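Local coordinates for protein ornithine carbamoyltransferase (Campylobacter jejuni subsp. jejuni, PDB 3TPF) that transfers the carbamoyl group of carbamoyl phosphate to L-ornithine, giving L-citrulline and phosphate in the first of three steps toward L-arginine, at residues Glu25-Pro30 and Glu285-Leu290. Sequence-based numbering, arbitrary orientation.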
loop_
_atom_site.group_PDB
_atom_site.type_symbol
_atom_site.label_atom_id
_atom_site.label_comp_id
_atom_site.label_asym_id
_atom_site.label_seq_id
_atom_site.Cartn_x
_atom_site.Cartn_y
_atom_site.Cartn_z
ATOM N N GLU B 25 29.663 3.376 2.864
ATOM C CA GLU B 25 29.754 4.850 2.842
ATOM C C GLU B 25 28.395 5.459 3.165
ATOM O O GLU B 25 28.284 6.436 3.900
ATOM C CB GLU B 25 30.225 5.376 1.472
ATOM C CG GLU B 25 31.748 5.414 1.266
ATOM C CD GLU B 25 32.163 5.245 -0.213
ATOM O OE1 GLU B 25 33.353 4.963 -0.465
ATOM O OE2 GLU B 25 31.300 5.419 -1.139
ATOM N N LEU B 26 27.363 4.842 2.604
ATOM C CA LEU B 26 25.997 5.383 2.732
ATOM C C LEU B 26 25.482 5.195 4.155
ATOM O O LEU B 26 24.772 6.052 4.704
ATOM C CB LEU B 26 25.044 4.745 1.724
ATOM C CG LEU B 26 25.185 5.257 0.295
ATOM C CD1 LEU B 26 24.363 4.333 -0.619
ATOM C CD2 LEU B 26 24.738 6.719 0.221
ATOM N N LYS B 27 25.846 4.066 4.735
ATOM C CA LYS B 27 25.486 3.806 6.129
ATOM C C LYS B 27 26.153 4.834 7.012
ATOM O O LYS B 27 25.537 5.399 7.887
ATOM C CB LYS B 27 25.872 2.416 6.588
ATOM C CG LYS B 27 25.601 2.159 8.058
ATOM C CD LYS B 27 25.486 0.659 8.328
ATOM C CE LYS B 27 25.551 0.227 9.803
ATOM N NZ LYS B 27 25.039 -1.219 9.981
ATOM N N LYS B 28 27.380 5.151 6.693
ATOM C CA LYS B 28 28.124 6.173 7.494
ATOM C C LYS B 28 27.521 7.568 7.285
ATOM O O LYS B 28 27.308 8.304 8.240
ATOM C CB LYS B 28 29.647 6.208 7.195
ATOM N N GLU B 29 27.308 7.920 6.019
ATOM C CA GLU B 29 26.899 9.288 5.604
ATOM C C GLU B 29 25.800 9.227 4.562
ATOM O O GLU B 29 26.063 9.218 3.354
ATOM C CB GLU B 29 28.072 10.121 5.058
ATOM C CG GLU B 29 27.712 11.593 5.041
ATOM C CD GLU B 29 28.585 12.439 4.126
ATOM O OE1 GLU B 29 29.781 12.671 4.472
ATOM O OE2 GLU B 29 28.059 12.933 3.094
ATOM N N PRO B 30 24.554 9.152 5.026
ATOM C CA PRO B 30 23.410 9.048 4.108
ATOM C C PRO B 30 23.271 10.275 3.216
ATOM O O PRO B 30 23.479 11.379 3.673
ATOM C CB PRO B 30 22.202 8.927 5.046
ATOM C CG PRO B 30 22.749 8.559 6.369
ATOM C CD PRO B 30 24.150 9.051 6.437
ATOM N N GLU B 285 22.365 -8.057 10.334
ATOM C CA GLU B 285 22.327 -8.660 9.022
ATOM C C GLU B 285 21.014 -8.192 8.399
ATOM O O GLU B 285 21.028 -7.623 7.347
ATOM C CB GLU B 285 22.406 -10.201 9.081
ATOM C CG GLU B 285 22.333 -10.947 7.732
ATOM C CD GLU B 285 22.132 -12.486 7.824
ATOM O OE1 GLU B 285 22.127 -12.945 8.984
ATOM O OE2 GLU B 285 21.991 -13.194 6.744
ATOM N N ALA B 286 19.894 -8.471 9.073
ATOM C CA ALA B 286 18.527 -8.072 8.669
ATOM C C ALA B 286 18.422 -6.629 8.194
ATOM O O ALA B 286 17.985 -6.279 7.119
ATOM C CB ALA B 286 17.665 -8.215 9.905
ATOM N N ARG B 287 18.892 -5.771 9.044
ATOM C CA ARG B 287 18.852 -4.375 8.799
ATOM C C ARG B 287 19.788 -3.972 7.697
ATOM O O ARG B 287 19.537 -3.020 6.992
ATOM C CB ARG B 287 19.271 -3.701 10.083
ATOM C CG ARG B 287 19.233 -2.205 10.070
ATOM C CD ARG B 287 19.959 -1.767 11.306
ATOM N NE ARG B 287 19.590 -0.422 11.716
ATOM C CZ ARG B 287 20.446 0.428 12.277
ATOM N NH1 ARG B 287 21.736 0.076 12.457
ATOM N NH2 ARG B 287 20.027 1.642 12.633
ATOM N N ASN B 288 20.912 -4.650 7.569
ATOM C CA ASN B 288 21.975 -4.202 6.628
ATOM C C ASN B 288 21.578 -4.399 5.115
ATOM O O ASN B 288 22.131 -3.829 4.235
ATOM C CB ASN B 288 23.268 -4.966 6.891
ATOM C CG ASN B 288 24.143 -4.384 7.990
ATOM O OD1 ASN B 288 23.967 -3.252 8.380
ATOM N ND2 ASN B 288 25.107 -5.185 8.496
ATOM N N ARG B 289 20.540 -5.134 4.843
ATOM C CA ARG B 289 19.952 -5.139 3.492
ATOM C C ARG B 289 19.551 -3.758 2.930
ATOM O O ARG B 289 19.518 -3.539 1.734
ATOM C CB ARG B 289 18.672 -5.975 3.479
ATOM C CG ARG B 289 18.349 -6.444 2.109
ATOM C CD ARG B 289 18.435 -7.985 2.004
ATOM N NE ARG B 289 17.239 -8.409 1.278
ATOM C CZ ARG B 289 16.141 -8.875 1.850
ATOM N NH1 ARG B 289 15.066 -9.087 1.095
ATOM N NH2 ARG B 289 16.114 -9.156 3.170
ATOM N N LEU B 290 19.225 -2.847 3.837
ATOM C CA LEU B 290 18.909 -1.491 3.459
ATOM C C LEU B 290 20.045 -0.867 2.683
ATOM O O LEU B 290 19.860 -0.330 1.624
ATOM C CB LEU B 290 18.618 -0.649 4.688
ATOM C CG LEU B 290 18.362 0.842 4.407
ATOM C CD1 LEU B 290 17.165 0.804 3.481
ATOM C CD2 LEU B 290 18.105 1.690 5.631
#
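With CG anti to the backbone N (chi1 176°) and the rest of the chain extended, K27 reaches across to lay its ammonium group against the side-chain amide of N288, whose CG stands anti to the backbone carbonyl carbon, beside the backbone N (chi1 -85°). K27 NZ donates to N288 OD1 at 2.8 Å, arriving in the plane of the amide on a lone pair, with a C=O...N angle of 144°. Since the nearest CA atoms, those of K27 and N288, are 8.8 Å apart, side-chain length closes the gap, and only 96 Å² is buried in all. K27 NZ also lies 4.3 Å from R287 NH1, a pairing of like charges that E284 probably offsets, as it forms salt bridges with both. E138 is a second anionic partner of K27 and joins T135 in accepting from N288 ND2, which, with the bond from K27 to OD1, probably holds the amide in this rotation. The contact ties the C-terminal end of helix 13-28, in the carbamoyl phosphate domain, to helix 279-302, where R289 probably binds carbamoyl phosphate; helix 126-138 lies against both, its F134 touching K27 and N288, while A90 of a neighbouring subunit packs on R287.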